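Local coordinates for protein PUF4 (Saccharomyces cerevisiae, PDB 3BWT), which binds mRNA as a PUF-family regulator through its Pumilio homology domain, the single-stranded RNA-binding piece described here, at residues 1-7 with 21-27; 11-16 with 42-47; 48-52 with 79-83; 88-92 with 123-127; 157-161 with 191-195. One frame throughout, in Å; residues are numbered along the deposited sequence.

All five contacts are partly buried seams in one curved stack of Pumilio repeats. Contact 1 lies at the N-terminal end and is the most exposed, with half of its touching residues at the surface. It meets contact 2 through Tyr11, which packs on Phe3, Ala6 and Phe27. Contacts 2 and 3 each pack the start of a repeat on the helix at its end. Contacts 4 and 5 pack successive repeats on one another. The chemistry shifts along this row. Contact 1 is aromatic. Contact 2 adds a carboxylate that accepts backbone N-H groups. Contacts 3 and 4 are held by packing, and contact 5 adds a lysine bonded to a carbonyl.

Contact 1 (1-7 with 21-27); sequences SRFADAV and DQHGCRF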
# COMPACT_ATOMS: atom_id res chain seq x y z
N SER A 1 -33.33 5.20 22.91
CA SER A 1 -33.62 6.11 21.81
C SER A 1 -35.04 5.89 21.27
O SER A 1 -35.84 5.16 21.86
CB SER A 1 -32.59 5.96 20.70
OG SER A 1 -32.69 7.01 19.75
N ARG A 2 -35.33 6.53 20.13
CA ARG A 2 -36.64 6.42 19.49
C ARG A 2 -36.99 5.00 19.05
O ARG A 2 -38.16 4.64 18.93
CB ARG A 2 -36.70 7.36 18.28
CG ARG A 2 -36.28 8.79 18.57
CD ARG A 2 -37.11 9.38 19.69
NE ARG A 2 -38.51 8.97 19.61
CZ ARG A 2 -39.48 9.68 19.05
NH1 ARG A 2 -39.22 10.88 18.53
NH2 ARG A 2 -40.72 9.21 19.03
N PHE A 3 -35.97 4.18 18.79
CA PHE A 3 -36.20 2.89 18.15
C PHE A 3 -35.99 1.71 19.08
O PHE A 3 -35.96 0.56 18.64
CB PHE A 3 -35.29 2.75 16.92
CG PHE A 3 -35.29 3.95 16.01
CD1 PHE A 3 -34.38 4.98 16.20
CD2 PHE A 3 -36.17 4.03 14.94
CE1 PHE A 3 -34.38 6.08 15.36
CE2 PHE A 3 -36.16 5.12 14.09
CZ PHE A 3 -35.27 6.15 14.30
N ALA A 4 -35.82 1.98 20.37
CA ALA A 4 -35.52 0.93 21.34
C ALA A 4 -36.67 -0.07 21.46
O ALA A 4 -36.44 -1.28 21.59
CB ALA A 4 -35.20 1.53 22.70
N ASP A 5 -37.90 0.44 21.43
CA ASP A 5 -39.07 -0.40 21.52
C ASP A 5 -39.90 -0.29 20.25
O ASP A 5 -41.12 -0.22 20.32
CB ASP A 5 -39.94 0.01 22.71
CG ASP A 5 -39.23 -0.18 24.03
OD1 ASP A 5 -38.72 -1.30 24.29
OD2 ASP A 5 -39.19 0.80 24.80
N ALA A 6 -39.22 -0.25 19.11
CA ALA A 6 -39.92 -0.17 17.83
C ALA A 6 -39.71 -1.44 17.03
O ALA A 6 -38.92 -2.31 17.40
CB ALA A 6 -39.47 1.05 17.03
N VAL A 7 -40.43 -1.54 15.92
CA VAL A 7 -40.53 -2.80 15.19
C VAL A 7 -40.48 -2.55 13.68
O VAL A 7 -41.08 -1.61 13.18
CB VAL A 7 -41.83 -3.53 15.59
CG1 VAL A 7 -42.31 -4.46 14.47
CG2 VAL A 7 -41.62 -4.28 16.89
N ASP A 21 -31.04 9.43 9.40
CA ASP A 21 -30.57 9.32 10.77
C ASP A 21 -29.50 8.28 11.01
O ASP A 21 -29.50 7.21 10.41
CB ASP A 21 -31.74 8.96 11.69
CG ASP A 21 -32.68 10.10 11.89
OD1 ASP A 21 -32.31 11.23 11.51
OD2 ASP A 21 -33.79 9.88 12.42
N GLN A 22 -28.63 8.61 11.96
CA GLN A 22 -27.68 7.66 12.48
C GLN A 22 -28.43 6.59 13.25
O GLN A 22 -28.09 5.41 13.17
CB GLN A 22 -26.73 8.36 13.44
CG GLN A 22 -25.96 7.40 14.32
CD GLN A 22 -24.90 8.08 15.16
OE1 GLN A 22 -25.10 9.19 15.67
NE2 GLN A 22 -23.75 7.43 15.30
N HIS A 23 -29.43 7.03 14.00
CA HIS A 23 -30.19 6.13 14.86
C HIS A 23 -31.14 5.25 14.06
O HIS A 23 -31.29 4.07 14.35
CB HIS A 23 -30.94 6.93 15.93
CG HIS A 23 -30.04 7.55 16.96
ND1 HIS A 23 -29.31 6.80 17.86
CD2 HIS A 23 -29.75 8.85 17.23
CE1 HIS A 23 -28.61 7.61 18.63
NE2 HIS A 23 -28.86 8.85 18.27
N GLY A 24 -31.76 5.84 13.04
CA GLY A 24 -32.57 5.08 12.12
C GLY A 24 -31.75 4.02 11.41
O GLY A 24 -32.16 2.87 11.30
N CYS A 25 -30.58 4.42 10.92
CA CYS A 25 -29.68 3.47 10.27
C CYS A 25 -29.29 2.33 11.20
O CYS A 25 -29.29 1.17 10.80
CB CYS A 25 -28.43 4.18 9.74
SG CYS A 25 -28.66 5.01 8.16
N ARG A 26 -28.95 2.67 12.44
CA ARG A 26 -28.50 1.65 13.38
C ARG A 26 -29.64 0.71 13.73
O ARG A 26 -29.45 -0.50 13.85
CB ARG A 26 -27.85 2.27 14.62
CG ARG A 26 -26.44 2.82 14.34
CD ARG A 26 -25.74 3.34 15.59
NE ARG A 26 -24.42 3.88 15.27
CZ ARG A 26 -23.29 3.18 15.29
NH1 ARG A 26 -23.31 1.89 15.61
NH2 ARG A 26 -22.14 3.76 14.98
N PHE A 27 -30.84 1.28 13.86
CA PHE A 27 -32.05 0.49 14.02
C PHE A 27 -32.16 -0.55 12.91
O PHE A 27 -32.30 -1.74 13.16
CB PHE A 27 -33.29 1.38 14.01
CG PHE A 27 -34.59 0.62 13.99
CD1 PHE A 27 -35.04 -0.02 15.13
CD2 PHE A 27 -35.35 0.53 12.84
CE1 PHE A 27 -36.23 -0.72 15.12
CE2 PHE A 27 -36.53 -0.17 12.82
CZ PHE A 27 -36.97 -0.81 13.97
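Phe3 lays its side chain against the first turns of helix 22-34, between His23, Gly24 and Phe27. It loses the most surface in the contact, closely followed by Phe27. The CB of Phe3 sits 3.3 Å from CD1 of Phe27. The two rings are nearly parallel, with planes at 30°, but they are slid apart, and their centroids are 5.3 Å from each other. CD2 of Phe3 lies over one face of the Phe27 ring, near the rim. The CG of Phe27 is anti to its own backbone N (chi1 173°), which swings the ring out from the helix toward 1-7. Carbonyl O of Ala6 and C of Val7 come to the edge of this ring. CA of Gly24 stands over a face of the Phe3 ring, 4.1 Å from the ring centroid, in a CH-pi contact. His23 adds its CB, 3.6 Å from CE1 of Phe3, while OG of Ser1 lies above the imidazole face. With an alanine at Phe3, the Phe27 ring and CA of Gly24 would probably lose the ring they pack on, leaving a gap beside the helix. Tyr11 and Leu18 also pack on the two phenylalanines. The N-terminal segment thus packs over the start of the Pumilio alpha-superhelix, on helix 22-34 of repeat 1.

Contact 2 (11-16 with 42-47); sequences YIGSIH and AIFEET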
# COMPACT_ATOMS: atom_id res chain seq x y z
N TYR A 11 -42.48 0.42 10.04
CA TYR A 11 -41.76 1.36 9.18
C TYR A 11 -41.90 1.03 7.70
O TYR A 11 -41.46 1.79 6.85
CB TYR A 11 -40.29 1.47 9.60
CG TYR A 11 -40.14 2.21 10.92
CD1 TYR A 11 -40.43 3.57 10.99
CD2 TYR A 11 -39.74 1.55 12.08
CE1 TYR A 11 -40.31 4.26 12.18
CE2 TYR A 11 -39.63 2.25 13.28
CZ TYR A 11 -39.91 3.61 13.33
OH TYR A 11 -39.80 4.33 14.50
N ILE A 12 -42.53 -0.11 7.42
CA ILE A 12 -42.75 -0.53 6.05
C ILE A 12 -43.40 0.58 5.26
O ILE A 12 -44.45 1.10 5.66
CB ILE A 12 -43.62 -1.79 6.00
CG1 ILE A 12 -42.91 -2.95 6.70
CG2 ILE A 12 -43.93 -2.16 4.56
CD1 ILE A 12 -41.67 -3.44 5.98
N GLY A 13 -42.78 0.94 4.15
CA GLY A 13 -43.26 2.04 3.33
C GLY A 13 -42.64 3.37 3.73
O GLY A 13 -42.93 4.40 3.13
N SER A 14 -41.78 3.34 4.75
CA SER A 14 -41.16 4.56 5.25
C SER A 14 -39.71 4.29 5.64
O SER A 14 -39.07 5.12 6.30
CB SER A 14 -41.94 5.09 6.45
OG SER A 14 -43.33 4.96 6.22
N ILE A 15 -39.20 3.14 5.23
CA ILE A 15 -37.84 2.72 5.57
C ILE A 15 -36.77 3.71 5.11
O ILE A 15 -35.82 4.00 5.84
CB ILE A 15 -37.54 1.29 5.06
CG1 ILE A 15 -38.20 0.26 5.99
CG2 ILE A 15 -36.03 1.06 4.98
CD1 ILE A 15 -38.29 -1.13 5.43
N HIS A 16 -36.93 4.25 3.90
CA HIS A 16 -35.92 5.16 3.38
C HIS A 16 -35.78 6.38 4.27
O HIS A 16 -34.68 6.90 4.45
CB HIS A 16 -36.25 5.59 1.96
CG HIS A 16 -35.40 6.71 1.45
ND1 HIS A 16 -35.80 8.03 1.50
CD2 HIS A 16 -34.16 6.71 0.90
CE1 HIS A 16 -34.84 8.79 1.00
NE2 HIS A 16 -33.84 8.02 0.62
N ALA A 42 -37.27 -6.20 2.82
CA ALA A 42 -37.99 -4.96 3.03
C ALA A 42 -37.06 -3.78 2.79
O ALA A 42 -37.43 -2.79 2.15
CB ALA A 42 -38.52 -4.92 4.45
N ILE A 43 -35.85 -3.89 3.32
CA ILE A 43 -34.90 -2.80 3.23
C ILE A 43 -34.33 -2.70 1.82
O ILE A 43 -34.13 -1.60 1.30
CB ILE A 43 -33.81 -2.94 4.30
CG1 ILE A 43 -34.42 -2.65 5.67
CG2 ILE A 43 -32.64 -1.99 4.02
CD1 ILE A 43 -33.61 -3.14 6.83
N PHE A 44 -34.10 -3.84 1.18
CA PHE A 44 -33.66 -3.85 -0.21
C PHE A 44 -34.69 -3.17 -1.11
O PHE A 44 -34.35 -2.32 -1.93
CB PHE A 44 -33.41 -5.29 -0.69
CG PHE A 44 -33.26 -5.42 -2.19
CD1 PHE A 44 -32.03 -5.22 -2.80
CD2 PHE A 44 -34.35 -5.77 -2.98
CE1 PHE A 44 -31.89 -5.36 -4.18
CE2 PHE A 44 -34.21 -5.91 -4.35
CZ PHE A 44 -32.99 -5.70 -4.95
N GLU A 45 -35.96 -3.52 -0.95
CA GLU A 45 -36.99 -2.95 -1.81
C GLU A 45 -37.14 -1.44 -1.65
O GLU A 45 -37.39 -0.74 -2.62
CB GLU A 45 -38.33 -3.66 -1.61
CG GLU A 45 -38.32 -5.10 -2.02
CD GLU A 45 -38.02 -5.31 -3.50
OE1 GLU A 45 -38.03 -4.33 -4.27
OE2 GLU A 45 -37.78 -6.48 -3.89
N GLU A 46 -36.98 -0.94 -0.43
CA GLU A 46 -37.19 0.49 -0.18
C GLU A 46 -35.95 1.36 -0.32
O GLU A 46 -36.06 2.59 -0.31
CB GLU A 46 -37.86 0.72 1.18
CG GLU A 46 -39.28 0.21 1.22
CD GLU A 46 -40.07 0.79 2.36
OE1 GLU A 46 -40.11 2.03 2.47
OE2 GLU A 46 -40.66 0.01 3.14
N THR A 47 -34.77 0.76 -0.47
CA THR A 47 -33.54 1.54 -0.62
C THR A 47 -32.79 1.29 -1.93
O THR A 47 -31.85 2.01 -2.24
CB THR A 47 -32.56 1.34 0.55
OG1 THR A 47 -31.86 0.11 0.36
CG2 THR A 47 -33.28 1.31 1.88
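Glu46 reaches from helix 37-47 to the backbone of the loop that leads into helix 15-18. This ties the start of the first Pumilio repeat to the helix that closes it and runs into the second, whose first residue is Glu46. The polar part is a carboxylate held by two backbone N-H groups. N of Gly13 gives a hydrogen bond to OE2 of Glu46 (2.5 Å). It comes from the syn side but tilted 27° out of the carboxylate plane, with an N-H...O angle of 163°. Its modelled length is doubtful at this resolution. N of Ile15 gives a second one to OE1 of Glu46 (3.1 Å), coming from above the carboxylate plane. The chain of Glu46 is extended beyond CG, which carries the carboxylate across the gap. Gly13 is the third residue of a type II turn from Tyr11 to Ser14. The two bonds thus tie this turn and the start of the next helix to one side chain and would probably help to stabilise its negative charge.

The apolar part centres on Ile15, a knob in a hole formed by Ala42, Ile43, Glu46 and Thr47. Its CD1 lies 3.9 Å from CB of Ala42, and its CG2 lies 4.1 Å from CG1 of Ile43. CD1 of Ile12 also reaches CB of Ala42, at 3.8 Å. Leu28 of helix 22-34 packs on both Ile15 and Ile43.

Thr47 turns its CG2 toward CG2 of Ile15. Its OG1 is hydrogen-bonded back to O of Ile43 (3.0 Å), with the donor above the carbonyl plane.

Contact 3 (48-52 with 79-83); sequences KDYTV and LTKIS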
# COMPACT_ATOMS: atom_id res chain seq x y z
N LYS A 48 -33.19 0.29 -2.70
CA LYS A 48 -32.47 -0.02 -3.93
C LYS A 48 -32.33 1.17 -4.89
O LYS A 48 -31.30 1.35 -5.54
CB LYS A 48 -33.09 -1.23 -4.64
CG LYS A 48 -34.49 -1.01 -5.14
CD LYS A 48 -35.11 -2.31 -5.63
CE LYS A 48 -36.53 -2.10 -6.14
NZ LYS A 48 -37.04 -3.35 -6.75
N ASP A 49 -33.36 1.99 -4.98
CA ASP A 49 -33.33 3.08 -5.94
C ASP A 49 -32.39 4.19 -5.51
O ASP A 49 -32.03 5.07 -6.30
CB ASP A 49 -34.73 3.62 -6.15
CG ASP A 49 -35.56 2.72 -7.03
OD1 ASP A 49 -35.04 2.32 -8.10
OD2 ASP A 49 -36.71 2.42 -6.66
N TYR A 50 -31.98 4.14 -4.25
CA TYR A 50 -31.18 5.20 -3.68
C TYR A 50 -29.83 4.71 -3.19
O TYR A 50 -29.20 5.35 -2.35
CB TYR A 50 -31.98 5.85 -2.55
CG TYR A 50 -33.37 6.21 -2.97
CD1 TYR A 50 -33.62 7.34 -3.73
CD2 TYR A 50 -34.45 5.39 -2.64
CE1 TYR A 50 -34.90 7.67 -4.13
CE2 TYR A 50 -35.75 5.71 -3.05
CZ TYR A 50 -35.96 6.85 -3.79
OH TYR A 50 -37.24 7.18 -4.20
N THR A 51 -29.36 3.58 -3.71
CA THR A 51 -28.15 2.99 -3.18
C THR A 51 -26.97 3.96 -3.27
O THR A 51 -26.22 4.09 -2.31
CB THR A 51 -27.81 1.56 -3.78
OG1 THR A 51 -27.02 1.68 -4.96
CG2 THR A 51 -29.08 0.78 -4.09
N VAL A 52 -26.82 4.65 -4.40
CA VAL A 52 -25.69 5.55 -4.57
C VAL A 52 -25.70 6.63 -3.50
O VAL A 52 -24.68 6.97 -2.89
CB VAL A 52 -25.67 6.23 -5.95
CG1 VAL A 52 -24.39 7.02 -6.14
CG2 VAL A 52 -25.81 5.21 -7.05
N LEU A 79 -28.15 -4.40 -6.65
CA LEU A 79 -27.46 -3.28 -6.03
C LEU A 79 -26.20 -2.95 -6.81
O LEU A 79 -25.86 -1.77 -6.99
CB LEU A 79 -27.13 -3.57 -4.57
CG LEU A 79 -28.34 -3.74 -3.65
CD1 LEU A 79 -27.94 -3.74 -2.18
CD2 LEU A 79 -29.37 -2.65 -3.93
N THR A 80 -25.51 -3.98 -7.29
CA THR A 80 -24.29 -3.78 -8.07
C THR A 80 -24.63 -3.09 -9.38
O THR A 80 -23.94 -2.17 -9.80
CB THR A 80 -23.52 -5.10 -8.38
OG1 THR A 80 -23.25 -5.84 -7.17
CG2 THR A 80 -22.20 -4.80 -9.08
N LYS A 81 -25.69 -3.54 -10.05
CA LYS A 81 -26.04 -2.98 -11.35
C LYS A 81 -26.44 -1.51 -11.28
O LYS A 81 -26.10 -0.72 -12.16
CB LYS A 81 -27.12 -3.80 -12.06
CG LYS A 81 -26.62 -5.15 -12.60
CD LYS A 81 -27.73 -5.94 -13.30
CE LYS A 81 -27.20 -7.26 -13.87
NZ LYS A 81 -28.24 -7.98 -14.68
N ILE A 82 -27.15 -1.15 -10.22
CA ILE A 82 -27.64 0.21 -10.04
C ILE A 82 -26.50 1.16 -9.71
O ILE A 82 -26.43 2.29 -10.22
CB ILE A 82 -28.70 0.28 -8.92
CG1 ILE A 82 -30.02 -0.35 -9.39
CG2 ILE A 82 -28.91 1.71 -8.44
CD1 ILE A 82 -31.12 -0.36 -8.33
N SER A 83 -25.58 0.69 -8.86
CA SER A 83 -24.49 1.55 -8.41
C SER A 83 -23.34 1.63 -9.40
O SER A 83 -22.63 2.63 -9.44
CB SER A 83 -23.99 1.13 -7.03
OG SER A 83 -23.61 -0.23 -7.02
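Thr51 points from the first turn of helix 51-55 at the end of helix 73-83, and its two branches divide the work. Its CB makes no close contact. From CB, the methyl CG2 goes to Leu79, where it lies 3.4 Å from CD2, though the exact place of this methyl is less sure. The other branch, OG1, sits between the backbone N and the carbonyl carbon (chi1 89°). This turns it toward Ile82 and Ser83, where it rests against carbon: CB of Ser83 is 3.7 Å from OG1 of Thr51, and CG2 of Ile82 is 4.0 Å from it. One threonine therefore spans three residues on a single turn of the opposing helix.

CB of Lys48 lies 4.0 Å from CD2 of Leu79 and 4.3 Å from CD1 of Ile82. Beyond CB the lysine chain leads away, and its NZ forms a salt bridge with Glu45. CG2 of Val52 faces the backbone of Ser83, 4.1 Å from its CA. Behind the seam, Leu79 packs on Leu67 and Ser83 on Ile90.

Ser83 spends its hydroxyl inside its own helix. OG of Ser83 bonds to O of Leu79 at 2.7 Å, while N of Ser83 reaches the same oxygen from the opposite face of the carbonyl plane. The chemistry across the seam is thus mostly carbon on carbon, and the serine hydroxyl and lysine charge find partners elsewhere. The seam joins the start of repeat 2 to its end and to the first residues of repeat 3, packed without a polar bond across it.

Contact 4 (88-92 with 123-127); sequences VEISL and YTVQL
The backbones of Val88 and Tyr123 stand 7.3 Å apart at their CA atoms, and Ser91 and Leu127 are spaced alike, so side chains fill the space between. The contact stacks two short helices of successive Pumilio repeats, helix 87-92 in repeat 3 and helix 124-128 in repeat 4. Such repeat-on-repeat packing builds the alpha-superhelix.

Val88 loses the most surface. Its CG2 sits over one face of the Tyr123 ring in a CH-pi contact, 3.5 Å from the centroid and 20° off the ring normal. This methyl is nearest to CG of the ring, so it covers the half close to the tyrosine backbone. The valine has CG2 beside its backbone N and CG1 anti to it (chi1 165°). That torsion gives CG2 to the ring and leaves CG1 facing OE1 of Gln126, at 4.0 Å. Gln126 comes across on a fully extended chain, at about a right angle to the valine.

Further along, Leu127 reaches between Ser91 and Leu92. Its CD1 lies 3.8 Å from OG of Ser91, a plain packing contact, since that hydroxyl is hydrogen-bonded to O of Phe87 in its own helix. Leu100 of helix 96-106 also packs on Ser91. The other branch of Leu127 meets Leu92, whose side chain crosses it at about a right angle; CD2 of Leu127 and CD2 of Leu92 are 4.0 Å apart.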
# COMPACT_ATOMS: atom_id res chain seq x y z
N VAL A 88 -17.16 5.91 -9.80
CA VAL A 88 -16.20 7.00 -9.60
C VAL A 88 -16.69 7.93 -8.49
O VAL A 88 -15.95 8.25 -7.56
CB VAL A 88 -15.96 7.81 -10.89
CG1 VAL A 88 -15.28 9.12 -10.57
CG2 VAL A 88 -15.13 7.01 -11.88
N GLU A 89 -17.93 8.36 -8.61
CA GLU A 89 -18.52 9.23 -7.61
C GLU A 89 -18.43 8.58 -6.23
O GLU A 89 -18.08 9.23 -5.25
CB GLU A 89 -19.98 9.50 -7.95
CG GLU A 89 -20.71 10.31 -6.90
CD GLU A 89 -22.20 10.31 -7.09
OE1 GLU A 89 -22.69 9.91 -8.18
OE2 GLU A 89 -22.89 10.70 -6.13
N ILE A 90 -18.75 7.29 -6.17
CA ILE A 90 -18.78 6.56 -4.91
C ILE A 90 -17.38 6.38 -4.33
O ILE A 90 -17.18 6.51 -3.13
CB ILE A 90 -19.46 5.20 -5.07
CG1 ILE A 90 -20.87 5.37 -5.64
CG2 ILE A 90 -19.51 4.46 -3.75
CD1 ILE A 90 -21.55 4.08 -5.99
N SER A 91 -16.42 6.08 -5.20
CA SER A 91 -15.04 5.84 -4.79
C SER A 91 -14.32 7.09 -4.29
O SER A 91 -13.39 6.99 -3.50
CB SER A 91 -14.25 5.24 -5.94
OG SER A 91 -14.71 3.95 -6.28
N LEU A 92 -14.74 8.26 -4.76
CA LEU A 92 -14.11 9.51 -4.35
C LEU A 92 -14.59 9.94 -2.96
O LEU A 92 -13.90 10.69 -2.27
CB LEU A 92 -14.38 10.61 -5.37
CG LEU A 92 -13.80 10.43 -6.77
CD1 LEU A 92 -13.89 11.75 -7.53
CD2 LEU A 92 -12.35 9.94 -6.74
N TYR A 123 -11.37 3.88 -15.23
CA TYR A 123 -10.96 4.92 -14.30
C TYR A 123 -9.81 4.52 -13.38
O TYR A 123 -9.56 5.17 -12.38
CB TYR A 123 -12.16 5.36 -13.46
CG TYR A 123 -13.40 5.51 -14.30
CD1 TYR A 123 -13.56 6.60 -15.15
CD2 TYR A 123 -14.41 4.57 -14.24
CE1 TYR A 123 -14.68 6.73 -15.93
CE2 TYR A 123 -15.53 4.69 -15.01
CZ TYR A 123 -15.66 5.76 -15.85
OH TYR A 123 -16.81 5.87 -16.61
N THR A 124 -9.08 3.48 -13.75
CA THR A 124 -8.11 2.88 -12.84
C THR A 124 -7.03 3.83 -12.30
O THR A 124 -6.74 3.82 -11.11
CB THR A 124 -7.47 1.64 -13.46
OG1 THR A 124 -8.49 0.73 -13.86
CG2 THR A 124 -6.53 0.97 -12.45
N VAL A 125 -6.42 4.63 -13.17
CA VAL A 125 -5.39 5.55 -12.70
C VAL A 125 -5.98 6.59 -11.75
O VAL A 125 -5.48 6.79 -10.64
CB VAL A 125 -4.69 6.27 -13.86
CG1 VAL A 125 -3.95 7.46 -13.34
CG2 VAL A 125 -3.74 5.34 -14.58
N GLN A 126 -7.05 7.24 -12.19
CA GLN A 126 -7.71 8.25 -11.39
C GLN A 126 -7.96 7.77 -9.97
O GLN A 126 -7.66 8.48 -9.00
CB GLN A 126 -9.01 8.68 -12.05
CG GLN A 126 -9.86 9.63 -11.21
CD GLN A 126 -11.16 10.04 -11.91
OE1 GLN A 126 -11.86 10.95 -11.46
NE2 GLN A 126 -11.47 9.37 -13.02
N LEU A 127 -8.50 6.56 -9.85
CA LEU A 127 -8.83 6.00 -8.54
C LEU A 127 -7.60 5.55 -7.79
O LEU A 127 -7.50 5.76 -6.59
CB LEU A 127 -9.81 4.85 -8.68
CG LEU A 127 -11.12 5.25 -9.33
CD1 LEU A 127 -12.15 4.15 -9.13
CD2 LEU A 127 -11.61 6.56 -8.75

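Contact 5 (157-161 with 191-195); sequences SDSCI and KLLAL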
# COMPACT_ATOMS: atom_id res chain seq x y z
N SER A 157 0.85 -0.49 -16.02
CA SER A 157 1.88 -0.64 -17.03
C SER A 157 2.04 0.61 -17.89
O SER A 157 3.13 0.93 -18.35
CB SER A 157 1.59 -1.85 -17.92
OG SER A 157 1.67 -3.06 -17.18
N ASP A 158 0.94 1.34 -18.09
CA ASP A 158 0.95 2.47 -19.01
C ASP A 158 1.16 3.84 -18.35
O ASP A 158 1.52 4.81 -19.02
CB ASP A 158 -0.32 2.46 -19.87
CG ASP A 158 -0.43 1.22 -20.73
OD1 ASP A 158 0.61 0.56 -20.97
OD2 ASP A 158 -1.56 0.89 -21.16
N SER A 159 0.93 3.92 -17.04
CA SER A 159 1.16 5.16 -16.30
C SER A 159 2.07 4.88 -15.12
O SER A 159 1.88 5.40 -14.03
CB SER A 159 -0.17 5.75 -15.82
OG SER A 159 -1.18 5.66 -16.82
N CYS A 160 3.09 4.06 -15.36
CA CYS A 160 3.88 3.48 -14.28
C CYS A 160 4.60 4.51 -13.43
O CYS A 160 4.56 4.46 -12.20
CB CYS A 160 4.89 2.49 -14.84
SG CYS A 160 5.60 1.42 -13.58
N ILE A 161 5.29 5.42 -14.09
CA ILE A 161 6.13 6.37 -13.39
C ILE A 161 5.28 7.23 -12.44
O ILE A 161 5.57 7.30 -11.25
CB ILE A 161 6.95 7.24 -14.40
CG1 ILE A 161 7.83 8.24 -13.66
CG2 ILE A 161 6.03 7.90 -15.42
CD1 ILE A 161 8.83 7.55 -12.75
N LYS A 191 9.06 -3.17 -15.67
CA LYS A 191 8.80 -1.75 -15.90
C LYS A 191 9.40 -0.87 -14.81
O LYS A 191 10.07 0.14 -15.10
CB LYS A 191 7.30 -1.51 -16.02
CG LYS A 191 6.63 -2.39 -17.07
CD LYS A 191 5.47 -1.69 -17.74
CE LYS A 191 5.05 -2.42 -19.01
NZ LYS A 191 4.43 -1.48 -20.00
N LEU A 192 9.17 -1.26 -13.56
CA LEU A 192 9.73 -0.55 -12.41
C LEU A 192 11.25 -0.50 -12.46
O LEU A 192 11.86 0.53 -12.13
CB LEU A 192 9.27 -1.21 -11.12
CG LEU A 192 7.76 -1.20 -10.89
CD1 LEU A 192 7.39 -2.08 -9.72
CD2 LEU A 192 7.27 0.21 -10.67
N LEU A 193 11.86 -1.61 -12.87
CA LEU A 193 13.33 -1.73 -12.90
C LEU A 193 13.93 -0.81 -13.96
O LEU A 193 15.03 -0.29 -13.80
CB LEU A 193 13.73 -3.18 -13.17
CG LEU A 193 15.21 -3.52 -13.02
CD1 LEU A 193 15.62 -3.54 -11.55
CD2 LEU A 193 15.50 -4.85 -13.71
N ALA A 194 13.19 -0.61 -15.04
CA ALA A 194 13.58 0.36 -16.04
C ALA A 194 13.55 1.79 -15.49
O ALA A 194 14.05 2.71 -16.12
CB ALA A 194 12.68 0.23 -17.25
N LEU A 195 12.96 1.96 -14.31
CA LEU A 195 12.78 3.30 -13.74
C LEU A 195 13.42 3.42 -12.37
O LEU A 195 13.17 4.39 -11.64
CB LEU A 195 11.29 3.63 -13.63
CG LEU A 195 10.47 3.69 -14.92
CD1 LEU A 195 8.96 3.62 -14.65
CD2 LEU A 195 10.84 4.93 -15.72
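Lys191 starts with CG beside its backbone N and then bends at chi2 (-147°), which brings its chain alongside Ser157. Across from it, Cys160 has SG anti to the backbone N (chi1 -165°), which carries the sulfur toward Leu192 and Leu195.

The lysine makes the polar tie. NZ of Lys191 gives a hydrogen bond to O of Ser157 (3.2 Å). It stands above the carbonyl plane, 49° out of it. Its CE packs 3.7 Å from CB of Ser157, so the aliphatic chain is used as well as the charge. OG of Ser157 is hydrogen-bonded to O of Phe153. OD1 of Asp158 is 4.4 Å from NZ of Lys191, too far for a salt bridge, but its charge probably still steadies the ammonium. The carbonyl that accepts lies near the end of helix 146-158, where a positive group would probably be welcome. A methionine in place of Lys191 would probably leave O of Ser157 without this donor and Asp158 without its nearby positive charge.

The apolar part lies beside it. SG of Cys160 is 3.6 Å from CD2 of Leu192 and 4.2 Å from CD1 of Leu195. The same CD1 of Leu195 lies 4.1 Å from CB of Ile161, so this one methyl touches both residues.

Here the opening of the fifth Pumilio repeat packs on the opening of the sixth, and helices 146-158 and 160-164 meet the end of helix 182-193. This is the stacking of successive helical repeats seen in the PUF alpha-superhelix.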